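Local coordinates for protein alpha-1,3-glucanase (Paenibacillus glycanilyticus, PDB 6K0P) that hydrolyses alpha-1,3-glucan as a glycoside hydrolase of family GH87, the catalytic domain being held here in complex with the disaccharide nigerose, at residues 179-182 / 186-189; 198-203 / 210-215; 451-456 / 553-558. The protein carries 1 engineered substitution. All blocks are in the same frame, centred on the assembly; numbering follows the deposited sequence.

Contact 1. Residues 179-182 / 186-189; sequences QANP and KYVA
The carboxamide of N181 meets Y187 with its plane 75° from that of the phenol ring, so the two flat groups meet steeply instead of stacking. The two ends of the amide do different work. ND2 donates to the backbone O of Y187 at 3.1 Å in a nearly straight bond, 175° at the hydrogen; the acceptor lies in the plane of the amide, whereas the donor sits tilted from the plane of the carbonyl. OD1 rests 3.4 Å from CB of Y187 and accepts the backbone N-H of D183, closing an Asx turn over P182. This orientation depends on CG of N181 lying anti to the backbone N (chi1 -172°), which carries the amide across to the strand, and ND2 also passes 4.1 Å from CB of A189.

P182 adds the apolar half. The side chains of P182 and Y187 cross at about a right angle, with CG of the proline 4.2 Å above one face of the tyrosine ring, displaced toward the rim, and CB 3.9 Å from CE1 of Y187. The far end of the tyrosine is held elsewhere, OH being hydrogen-bonded to E233.

The contact fastens the loop that leads out of strand 165-173 onto strand 187-189, the first strand of the parallel beta-helix; V188 of this strand pairs through its backbone with G211 and Y213 of the next parallel strand. Since the amide donates to the strand and accepts from its own turn, its rotation is fixed from both ends: the turn is stitched to a backbone carbonyl, while proline and tyrosine keep apolar surface together beside it.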
ATOM      1  N   GLN A 179      22.959   2.634 -14.233  1.00 11.89           N
ATOM      2  CA  GLN A 179      23.547   1.395 -14.719  1.00 12.89           C
ATOM      3  C   GLN A 179      23.432   1.326 -16.239  1.00 12.01           C
ATOM      4  O   GLN A 179      22.364   1.588 -16.805  1.00 11.92           O
ATOM      5  CB  GLN A 179      22.854   0.230 -14.005  1.00 18.19           C
ATOM      6  CG  GLN A 179      22.594  -1.055 -14.753  1.00 24.73           C
ATOM      7  CD  GLN A 179      21.684  -1.980 -13.934  1.00 25.46           C
ATOM      8  OE1 GLN A 179      22.154  -2.633 -13.004  1.00 28.43           O
ATOM      9  NE2 GLN A 179      20.388  -2.037 -14.270  1.00 15.10           N
ATOM     10  N   ALA A 180      24.552   1.006 -16.895  1.00 12.08           N
ATOM     11  CA  ALA A 180      24.640   0.958 -18.348  1.00 11.13           C
ATOM     12  C   ALA A 180      24.016  -0.326 -18.894  1.00 11.57           C
ATOM     13  O   ALA A 180      23.668  -1.248 -18.158  1.00 12.44           O
ATOM     14  CB  ALA A 180      26.106   0.992 -18.767  1.00 12.96           C
ATOM     15  N   ASN A 181      23.910  -0.392 -20.214  1.00 11.16           N
ATOM     16  CA  ASN A 181      23.485  -1.621 -20.865  1.00  9.74           C
ATOM     17  C   ASN A 181      24.393  -2.759 -20.398  1.00 11.62           C
ATOM     18  O   ASN A 181      25.620  -2.653 -20.531  1.00 12.25           O
ATOM     19  CB  ASN A 181      23.602  -1.439 -22.380  1.00 11.15           C
ATOM     20  CG  ASN A 181      22.991  -2.595 -23.161  1.00 10.64           C
ATOM     21  OD1 ASN A 181      22.967  -3.727 -22.686  1.00 11.81           O
ATOM     22  ND2 ASN A 181      22.477  -2.306 -24.357  1.00 10.79           N
ATOM     23  N   PRO A 182      23.846  -3.836 -19.833  1.00 10.83           N
ATOM     24  CA  PRO A 182      24.720  -4.913 -19.339  1.00 11.74           C
ATOM     25  C   PRO A 182      25.584  -5.521 -20.427  1.00 13.58           C
ATOM     26  O   PRO A 182      26.713  -5.950 -20.150  1.00 16.04           O
ATOM     27  CB  PRO A 182      23.730  -5.939 -18.767  1.00 15.17           C
ATOM     28  CG  PRO A 182      22.470  -5.164 -18.517  1.00 18.42           C
ATOM     29  CD  PRO A 182      22.421  -4.102 -19.574  1.00 13.04           C
ATOM     30  N   LYS A 186      23.781  -8.305 -26.394  1.00 12.04           N
ATOM     31  CA  LYS A 186      22.731  -9.185 -25.909  1.00 13.40           C
ATOM     32  C   LYS A 186      21.444  -8.466 -25.550  1.00 15.00           C
ATOM     33  O   LYS A 186      20.386  -9.105 -25.527  1.00 14.46           O
ATOM     34  CB  LYS A 186      23.214  -9.989 -24.694  1.00 15.65           C
ATOM     35  CG  LYS A 186      24.372 -10.929 -25.041  1.00 18.25           C
ATOM     36  CD  LYS A 186      24.865 -11.681 -23.823  1.00 21.56           C
ATOM     37  CE  LYS A 186      26.147 -12.441 -24.137  1.00 26.40           C
ATOM     38  NZ  LYS A 186      26.733 -13.045 -22.907  1.00 31.06           N
ATOM     39  N   TYR A 187      21.495  -7.168 -25.278  1.00 11.19           N
ATOM     40  CA  TYR A 187      20.311  -6.386 -24.932  1.00  9.48           C
ATOM     41  C   TYR A 187      20.160  -5.281 -25.966  1.00 10.92           C
ATOM     42  O   TYR A 187      21.017  -4.392 -26.060  1.00 12.02           O
ATOM     43  CB  TYR A 187      20.453  -5.789 -23.529  1.00 10.93           C
ATOM     44  CG  TYR A 187      20.539  -6.826 -22.433  1.00 11.82           C
ATOM     45  CD1 TYR A 187      21.749  -7.424 -22.116  1.00 11.74           C
ATOM     46  CD2 TYR A 187      19.403  -7.215 -21.722  1.00 11.73           C
ATOM     47  CE1 TYR A 187      21.843  -8.388 -21.120  1.00 14.31           C
ATOM     48  CE2 TYR A 187      19.483  -8.178 -20.722  1.00 12.91           C
ATOM     49  CZ  TYR A 187      20.710  -8.762 -20.429  1.00 13.51           C
ATOM     50  OH  TYR A 187      20.830  -9.712 -19.438  1.00 16.06           O
ATOM     51  N   VAL A 188      19.080  -5.340 -26.747  1.00 10.26           N
ATOM     52  CA  VAL A 188      18.801  -4.306 -27.741  1.00 10.83           C
ATOM     53  C   VAL A 188      18.429  -3.018 -27.014  1.00 10.78           C
ATOM     54  O   VAL A 188      17.501  -2.998 -26.198  1.00 11.75           O
ATOM     55  CB  VAL A 188      17.667  -4.747 -28.675  1.00 11.17           C
ATOM     56  CG1 VAL A 188      17.403  -3.672 -29.723  1.00 13.67           C
ATOM     57  CG2 VAL A 188      18.009  -6.083 -29.344  1.00 13.95           C
ATOM     58  N   ALA A 189      19.137  -1.931 -27.311  1.00 12.98           N
ATOM     59  CA  ALA A 189      18.887  -0.679 -26.602  1.00 11.97           C
ATOM     60  C   ALA A 189      17.734   0.100 -27.221  1.00 12.25           C
ATOM     61  O   ALA A 189      17.716   0.357 -28.432  1.00 14.38           O
ATOM     62  CB  ALA A 189      20.139   0.200 -26.591  1.00 13.08           C
TER

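Contact 2. Residues 198-203 / 210-215; sequences QALTEF and KGIYIP
A199 O accepts the helical hydrogen bond from F203 N at 2.9 Å, and CG2 of I212 packs against the same carbonyl, 3.6 Å from the oxygen. That methyl is the centre of the contact: it also lies 3.7 Å from CB of A199 and 3.9 Å from CD2 of L200. CG1 of I212 stands between the backbone N and the carbonyl carbon (chi1 68°), which sends CD1 to the leucine, 4.0 Å from its CG, so both branches of the isoleucine meet the helix.

Farther along, the ring of F203 meets the main chain of K210 and G211 obliquely. CD1 comes within 3.3 Å of G211 N, and CE1 within 3.4 Å of the carbonyl carbon of K210. R230 makes a cation-pi contact with this ring and also donates to F203 O.

Helix 196-204 connects the neighbouring parallel strands 187-189 and 211-214 and runs back over the second of them, with 7.7 Å between the axes of the segments 198-203 and 211-214 and 152° between their directions. L200 continues onto I225 and L227, and I212 onto I234, consistent with a helix that covers one end of the beta-helix, as in pectate lyase-like proteins. Across the interface the side-chain contacts are apolar, methyl on methyl round I212, and the F203 ring rests on the peptide between K210 and G211; the polar backbone atoms at its centre spend their bonds within the helix or on adjoining strands, and shape and burial therefore probably hold helix to strand.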
ATOM      1  N   GLN A 198       9.974  -1.530 -30.981  1.00 17.40           N
ATOM      2  CA  GLN A 198      10.949  -1.855 -32.024  1.00 15.06           C
ATOM      3  C   GLN A 198      12.122  -2.651 -31.462  1.00 15.24           C
ATOM      4  O   GLN A 198      12.610  -3.591 -32.107  1.00 15.27           O
ATOM      5  CB  GLN A 198      11.423  -0.579 -32.721  1.00 19.32           C
ATOM      6  CG  GLN A 198      10.338   0.086 -33.558  1.00 24.11           C
ATOM      7  CD  GLN A 198      10.770   1.424 -34.120  1.00 31.45           C
ATOM      8  OE1 GLN A 198      11.443   2.211 -33.449  1.00 24.35           O
ATOM      9  NE2 GLN A 198      10.378   1.693 -35.361  1.00 33.47           N
ATOM     10  N   ALA A 199      12.588  -2.292 -30.264  1.00 16.20           N
ATOM     11  CA  ALA A 199      13.653  -3.058 -29.626  1.00 14.24           C
ATOM     12  C   ALA A 199      13.206  -4.487 -29.343  1.00 14.54           C
ATOM     13  O   ALA A 199      13.977  -5.435 -29.536  1.00 12.17           O
ATOM     14  CB  ALA A 199      14.102  -2.363 -28.339  1.00 13.83           C
ATOM     15  N   LEU A 200      11.953  -4.660 -28.906  1.00 13.19           N
ATOM     16  CA  LEU A 200      11.442  -5.999 -28.623  1.00 12.59           C
ATOM     17  C   LEU A 200      11.306  -6.832 -29.891  1.00 13.86           C
ATOM     18  O   LEU A 200      11.563  -8.038 -29.869  1.00 14.43           O
ATOM     19  CB  LEU A 200      10.105  -5.916 -27.883  1.00 12.53           C
ATOM     20  CG  LEU A 200      10.238  -5.562 -26.401  1.00 13.78           C
ATOM     21  CD1 LEU A 200       8.880  -5.180 -25.849  1.00 13.40           C
ATOM     22  CD2 LEU A 200      10.820  -6.714 -25.599  1.00 13.97           C
ATOM     23  N   THR A 201      10.904  -6.211 -31.002  1.00 15.19           N
ATOM     24  CA  THR A 201      10.850  -6.941 -32.266  1.00 17.57           C
ATOM     25  C   THR A 201      12.236  -7.430 -32.668  1.00 17.17           C
ATOM     26  O   THR A 201      12.409  -8.589 -33.066  1.00 16.72           O
ATOM     27  CB  THR A 201      10.239  -6.061 -33.354  1.00 18.10           C
ATOM     28  OG1 THR A 201       8.879  -5.773 -33.017  1.00 18.78           O
ATOM     29  CG2 THR A 201      10.268  -6.779 -34.704  1.00 18.84           C
ATOM     30  N   GLU A 202      13.242  -6.557 -32.558  1.00 15.71           N
ATOM     31  CA  GLU A 202      14.610  -6.967 -32.854  1.00 14.59           C
ATOM     32  C   GLU A 202      15.053  -8.095 -31.928  1.00 15.06           C
ATOM     33  O   GLU A 202      15.727  -9.039 -32.357  1.00 16.64           O
ATOM     34  CB  GLU A 202      15.536  -5.754 -32.729  1.00 17.09           C
ATOM     35  CG  GLU A 202      16.960  -6.011 -33.149  1.00 24.63           C
ATOM     36  CD  GLU A 202      17.828  -4.771 -33.036  1.00 24.52           C
ATOM     37  OE1 GLU A 202      17.288  -3.644 -33.166  1.00 17.99           O
ATOM     38  OE2 GLU A 202      19.049  -4.939 -32.804  1.00 22.45           O
ATOM     39  N   PHE A 203      14.677  -8.019 -30.649  1.00 13.45           N
ATOM     40  CA  PHE A 203      15.000  -9.100 -29.725  1.00 13.46           C
ATOM     41  C   PHE A 203      14.338 -10.410 -30.146  1.00 16.72           C
ATOM     42  O   PHE A 203      14.985 -11.463 -30.173  1.00 15.40           O
ATOM     43  CB  PHE A 203      14.604  -8.710 -28.293  1.00 13.82           C
ATOM     44  CG  PHE A 203      14.226  -9.883 -27.432  1.00 12.17           C
ATOM     45  CD1 PHE A 203      15.197 -10.642 -26.789  1.00 10.85           C
ATOM     46  CD2 PHE A 203      12.892 -10.254 -27.282  1.00 14.96           C
ATOM     47  CE1 PHE A 203      14.852 -11.737 -26.006  1.00 13.65           C
ATOM     48  CE2 PHE A 203      12.543 -11.348 -26.506  1.00 13.66           C
ATOM     49  CZ  PHE A 203      13.513 -12.086 -25.868  1.00 12.50           C
ATOM     50  N   LYS A 210      19.140 -11.484 -25.297  1.00 14.37           N
ATOM     51  CA  LYS A 210      18.488 -11.825 -24.040  1.00 13.11           C
ATOM     52  C   LYS A 210      17.302 -10.928 -23.727  1.00 13.72           C
ATOM     53  O   LYS A 210      16.443 -11.311 -22.922  1.00 13.49           O
ATOM     54  CB  LYS A 210      19.483 -11.688 -22.884  1.00 17.22           C
ATOM     55  CG  LYS A 210      20.644 -12.665 -22.940  1.00 20.53           C
ATOM     56  CD  LYS A 210      21.077 -13.022 -21.529  1.00 33.84           C
ATOM     57  CE  LYS A 210      22.578 -12.940 -21.363  1.00 37.58           C
ATOM     58  NZ  LYS A 210      22.948 -12.501 -19.986  1.00 32.38           N
ATOM     59  N   GLY A 211      17.245  -9.743 -24.321  1.00 12.36           N
ATOM     60  CA  GLY A 211      16.158  -8.826 -24.019  1.00 10.66           C
ATOM     61  C   GLY A 211      16.459  -7.444 -24.545  1.00 11.64           C
ATOM     62  O   GLY A 211      17.136  -7.284 -25.572  1.00 11.29           O
ATOM     63  N   ILE A 212      15.937  -6.445 -23.834  1.00 10.76           N
ATOM     64  CA  ILE A 212      16.132  -5.050 -24.196  1.00 10.40           C
ATOM     65  C   ILE A 212      16.656  -4.279 -22.998  1.00 10.85           C
ATOM     66  O   ILE A 212      16.449  -4.665 -21.842  1.00 11.83           O
ATOM     67  CB  ILE A 212      14.854  -4.380 -24.752  1.00 10.68           C
ATOM     68  CG1 ILE A 212      13.785  -4.227 -23.663  1.00 11.62           C
ATOM     69  CG2 ILE A 212      14.324  -5.156 -25.950  1.00 11.92           C
ATOM     70  CD1 ILE A 212      12.624  -3.294 -24.068  1.00 12.31           C
ATOM     71  N   TYR A 213      17.358  -3.191 -23.293  1.00 10.53           N
ATOM     72  CA  TYR A 213      17.835  -2.249 -22.296  1.00  9.65           C
ATOM     73  C   TYR A 213      17.165  -0.913 -22.559  1.00  9.19           C
ATOM     74  O   TYR A 213      17.132  -0.442 -23.703  1.00 11.25           O
ATOM     75  CB  TYR A 213      19.354  -2.086 -22.401  1.00  9.95           C
ATOM     76  CG  TYR A 213      19.912  -0.977 -21.541  1.00 10.93           C
ATOM     77  CD1 TYR A 213      19.945  -1.092 -20.151  1.00 10.05           C
ATOM     78  CD2 TYR A 213      20.414   0.188 -22.119  1.00 12.01           C
ATOM     79  CE1 TYR A 213      20.467  -0.069 -19.364  1.00 10.03           C
ATOM     80  CE2 TYR A 213      20.947   1.201 -21.338  1.00 10.90           C
ATOM     81  CZ  TYR A 213      20.966   1.069 -19.971  1.00 11.00           C
ATOM     82  OH  TYR A 213      21.502   2.092 -19.218  1.00 11.22           O
ATOM     83  N   ILE A 214      16.627  -0.309 -21.504  1.00 10.55           N
ATOM     84  CA  ILE A 214      15.973   0.989 -21.611  1.00 11.76           C
ATOM     85  C   ILE A 214      16.829   2.002 -20.858  1.00 10.14           C
ATOM     86  O   ILE A 214      16.916   1.944 -19.621  1.00 10.36           O
ATOM     87  CB  ILE A 214      14.534   0.960 -21.085  1.00 10.69           C
ATOM     88  CG1 ILE A 214      13.785  -0.242 -21.663  1.00  9.74           C
ATOM     89  CG2 ILE A 214      13.819   2.254 -21.454  1.00 10.88           C
ATOM     90  CD1 ILE A 214      12.301  -0.337 -21.246  1.00 12.96           C
ATOM     91  N   PRO A 215      17.489   2.920 -21.552  1.00 10.78           N
ATOM     92  CA  PRO A 215      18.453   3.811 -20.900  1.00 11.62           C
ATOM     93  C   PRO A 215      17.769   4.810 -19.983  1.00 10.68           C
ATOM     94  O   PRO A 215      16.543   4.928 -19.924  1.00 10.94           O
ATOM     95  CB  PRO A 215      19.110   4.553 -22.071  1.00 13.27           C
ATOM     96  CG  PRO A 215      18.739   3.803 -23.297  1.00 17.40           C
ATOM     97  CD  PRO A 215      17.442   3.101 -23.011  1.00 12.22           C
TER

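Contact 3. Residues 451-456 / 553-558; sequences GADDKI and AIYGEA. With SO4 (sulfate ion), chain E; SO4 (sulfate ion), chain I.
The ring of Y555 has CG of D454 over one face, 4.2 Å above the plane and displaced toward the rim, and the carboxylate of D453 at its edge, where OD2 lies in the ring plane. A further aromatic, Y520, stacks with the same ring. Y555 sits on strand 554-555, near the C-terminal end of the right-handed parallel beta-helix, and meets a long loop between strands 437-446 and 460-462.

The phenol and the carboxylate of D453 approach from opposite directions, their planes only 21° apart. Y555 OH donates to D453 OD2 at 2.5 Å, a short bond that uses the syn lone pair, on the side of the other oxygen. Q559 NE2 donates to the same hydroxyl, which would probably polarise the O-H toward the aspartate. CG of Y555 lies anti to the backbone N (chi1 178°), which extends the phenol across to the loop. D454 offers the ring its carbon atoms while its oxygens are occupied: OD2 pairs with K523, and OD1 with R519 and the hydroxyl of Y520. A phenylalanine in place of Y555 would probably leave the D453 carboxylate without its in-plane donor and freer to turn.

Two sulfates, probably from the crystallisation liquor, sit on main-chain N-H groups. The sulfate of chain E is bound through O4 by G556 N at 2.9 Å and through O3 by A558 N at 2.9 Å; its O4 also passes 3.6 Å from CD1 of Y555. The sulfate of chain I takes D454 N on O3 at 2.8 Å, and K455 N reaches its O1 at 3.0 Å, almost straight at 175°.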
ATOM      1  N   GLY A 451     -28.870   0.014  13.314  1.00 18.06           N
ATOM      2  CA  GLY A 451     -29.317  -0.966  14.285  1.00 20.99           C
ATOM      3  C   GLY A 451     -28.211  -1.716  14.989  1.00 21.88           C
ATOM      4  O   GLY A 451     -28.463  -2.773  15.570  1.00 21.15           O
ATOM      5  N   ALA A 452     -26.990  -1.188  14.970  1.00 17.25           N
ATOM      6  CA  ALA A 452     -25.848  -1.896  15.520  1.00 14.84           C
ATOM      7  C   ALA A 452     -25.772  -1.768  17.037  1.00 18.48           C
ATOM      8  O   ALA A 452     -26.233  -0.787  17.637  1.00 17.26           O
ATOM      9  CB  ALA A 452     -24.546  -1.349  14.922  1.00 15.22           C
ATOM     10  N   ASP A 453     -25.165  -2.777  17.652  1.00 14.91           N
ATOM     11  CA  ASP A 453     -24.701  -2.710  19.024  1.00 17.44           C
ATOM     12  C   ASP A 453     -23.384  -1.943  19.061  1.00 16.94           C
ATOM     13  O   ASP A 453     -22.675  -1.848  18.054  1.00 16.77           O
ATOM     14  CB  ASP A 453     -24.469  -4.133  19.538  1.00 14.21           C
ATOM     15  CG  ASP A 453     -23.773  -4.171  20.881  1.00 16.28           C
ATOM     16  OD1 ASP A 453     -24.408  -3.801  21.897  1.00 17.60           O
ATOM     17  OD2 ASP A 453     -22.588  -4.568  20.931  1.00 16.56           O
ATOM     18  N   ASP A 454     -23.059  -1.389  20.233  1.00 16.33           N
ATOM     19  CA  ASP A 454     -21.780  -0.709  20.442  1.00 16.67           C
ATOM     20  C   ASP A 454     -21.578   0.365  19.376  1.00 17.89           C
ATOM     21  O   ASP A 454     -20.571   0.398  18.663  1.00 18.04           O
ATOM     22  CB  ASP A 454     -20.629  -1.722  20.470  1.00 16.75           C
ATOM     23  CG  ASP A 454     -19.299  -1.112  20.881  1.00 18.99           C
ATOM     24  OD1 ASP A 454     -19.245  -0.365  21.884  1.00 19.81           O
ATOM     25  OD2 ASP A 454     -18.286  -1.414  20.215  1.00 16.32           O
ATOM     26  N   LYS A 455     -22.580   1.231  19.243  1.00 17.98           N
ATOM     27  CA  LYS A 455     -22.635   2.177  18.137  1.00 18.37           C
ATOM     28  C   LYS A 455     -21.998   3.492  18.547  1.00 21.96           C
ATOM     29  O   LYS A 455     -22.322   4.049  19.600  1.00 24.77           O
ATOM     30  CB  LYS A 455     -24.081   2.407  17.693  1.00 22.51           C
ATOM     31  CG  LYS A 455     -24.208   3.112  16.348  1.00 23.58           C
ATOM     32  CD  LYS A 455     -25.643   3.108  15.867  1.00 25.57           C
ATOM     33  CE  LYS A 455     -25.845   4.066  14.709  1.00 27.78           C
ATOM     34  NZ  LYS A 455     -25.212   3.575  13.460  1.00 21.55           N
ATOM     35  N   ILE A 456     -21.090   3.984  17.709  1.00 17.97           N
ATOM     36  CA  ILE A 456     -20.408   5.247  17.962  1.00 17.05           C
ATOM     37  C   ILE A 456     -20.543   6.238  16.824  1.00 17.72           C
ATOM     38  O   ILE A 456     -20.264   7.429  17.032  1.00 19.33           O
ATOM     39  CB  ILE A 456     -18.923   5.046  18.329  1.00 23.48           C
ATOM     40  CG1 ILE A 456     -18.222   4.253  17.236  1.00 19.74           C
ATOM     41  CG2 ILE A 456     -18.799   4.329  19.659  1.00 22.74           C
ATOM     42  CD1 ILE A 456     -16.742   4.012  17.515  1.00 23.57           C
ATOM     43  N   ALA A 553     -10.376  -3.756  28.184  1.00 15.79           N
ATOM     44  CA  ALA A 553      -9.473  -4.617  27.427  1.00 16.42           C
ATOM     45  C   ALA A 553     -10.213  -5.428  26.371  1.00 15.20           C
ATOM     46  O   ALA A 553      -9.732  -5.559  25.241  1.00 14.36           O
ATOM     47  CB  ALA A 553      -8.695  -5.538  28.362  1.00 16.22           C
ATOM     48  N   ILE A 554     -11.364  -5.999  26.715  1.00 15.10           N
ATOM     49  CA  ILE A 554     -12.122  -6.832  25.788  1.00 13.01           C
ATOM     50  C   ILE A 554     -13.601  -6.489  25.886  1.00 14.70           C
ATOM     51  O   ILE A 554     -14.150  -6.339  26.985  1.00 16.95           O
ATOM     52  CB  ILE A 554     -11.865  -8.346  25.988  1.00 13.04           C
ATOM     53  CG1 ILE A 554     -12.717  -9.179  25.020  1.00 14.15           C
ATOM     54  CG2 ILE A 554     -12.138  -8.768  27.445  1.00 13.88           C
ATOM     55  CD1 ILE A 554     -12.299 -10.650  24.912  1.00 15.77           C
ATOM     56  N   TYR A 555     -14.244  -6.365  24.726  1.00 14.26           N
ATOM     57  CA  TYR A 555     -15.678  -6.159  24.617  1.00 14.54           C
ATOM     58  C   TYR A 555     -16.316  -7.353  23.917  1.00 15.33           C
ATOM     59  O   TYR A 555     -15.773  -7.872  22.931  1.00 14.50           O
ATOM     60  CB  TYR A 555     -16.005  -4.888  23.811  1.00 13.37           C
ATOM     61  CG  TYR A 555     -17.497  -4.707  23.650  1.00 13.30           C
ATOM     62  CD1 TYR A 555     -18.247  -4.096  24.646  1.00 16.01           C
ATOM     63  CD2 TYR A 555     -18.160  -5.177  22.522  1.00 12.61           C
ATOM     64  CE1 TYR A 555     -19.614  -3.946  24.517  1.00 16.28           C
ATOM     65  CE2 TYR A 555     -19.536  -5.042  22.386  1.00 13.50           C
ATOM     66  CZ  TYR A 555     -20.253  -4.422  23.386  1.00 14.16           C
ATOM     67  OH  TYR A 555     -21.619  -4.286  23.269  1.00 16.73           O
ATOM     68  N   GLY A 556     -17.471  -7.785  24.428  1.00 13.77           N
ATOM     69  CA  GLY A 556     -18.338  -8.717  23.738  1.00 14.30           C
ATOM     70  C   GLY A 556     -18.326 -10.137  24.268  1.00 12.29           C
ATOM     71  O   GLY A 556     -19.127 -10.959  23.796  1.00 14.43           O
ATOM     72  N   GLU A 557     -17.452 -10.453  25.227  1.00 14.09           N
ATOM     73  CA  GLU A 557     -17.268 -11.845  25.629  1.00 13.32           C
ATOM     74  C   GLU A 557     -18.542 -12.433  26.237  1.00 13.90           C
ATOM     75  O   GLU A 557     -18.947 -13.553  25.897  1.00 15.66           O
ATOM     76  CB  GLU A 557     -16.092 -11.971  26.594  1.00 14.01           C
ATOM     77  CG  GLU A 557     -15.754 -13.425  26.897  1.00 14.21           C
ATOM     78  CD  GLU A 557     -14.473 -13.594  27.691  1.00 17.75           C
ATOM     79  OE1 GLU A 557     -13.934 -12.591  28.211  1.00 17.11           O
ATOM     80  OE2 GLU A 557     -14.002 -14.746  27.783  1.00 17.82           O
ATOM     81  N   ALA A 558     -19.187 -11.690  27.142  1.00 13.80           N
ATOM     82  CA  ALA A 558     -20.394 -12.196  27.786  1.00 15.44           C
ATOM     83  C   ALA A 558     -21.561 -12.292  26.814  1.00 16.93           C
ATOM     84  O   ALA A 558     -22.475 -13.097  27.027  1.00 20.47           O
ATOM     85  CB  ALA A 558     -20.768 -11.303  28.971  1.00 16.91           C
TER
HETATM   86  S   SO4 E2001     -19.472  -8.042  27.376  1.00 16.17           S
HETATM   87  O1  SO4 E2001     -20.218  -8.687  26.316  1.00 15.25           O
HETATM   88  O2  SO4 E2001     -20.447  -7.557  28.379  1.00 18.50           O
HETATM   89  O3  SO4 E2001     -18.547  -8.965  28.010  1.00 14.69           O
HETATM   90  O4  SO4 E2001     -18.679  -6.909  26.881  1.00 16.57           O
HETATM   91  S   SO4 I2005     -24.605   0.844  22.615  1.00 43.15           S
HETATM   92  O1  SO4 I2005     -24.813   1.405  21.273  1.00 26.68           O
HETATM   93  O2  SO4 I2005     -25.705   1.230  23.499  1.00 45.57           O
HETATM   94  O3  SO4 I2005     -24.546  -0.619  22.536  1.00 28.94           O
HETATM   95  O4  SO4 I2005     -23.353   1.355  23.173  1.00 38.73           O

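Contacts 1 and 2 form one continuous patch, their centres about 9 Å apart. Strands 187-189 and 211-214 are neighbours in the beta-helix, and K186 O meets K210 N at 2.7 Å; Q179 O and Y213 OH, 2.6 Å apart, tie the loop of contact 1 to the strand of contact 2. Contact 3 lies on the opposite side of the chain's centre, about 61 Å from contact 1 and about 60 Å from contact 2 between centres, with the nearest atoms about 49 Å away in each case. The three mark the two ends of the elongated solenoid. At contact 3 the D453 side chain is about 12 Å from a bound glucose.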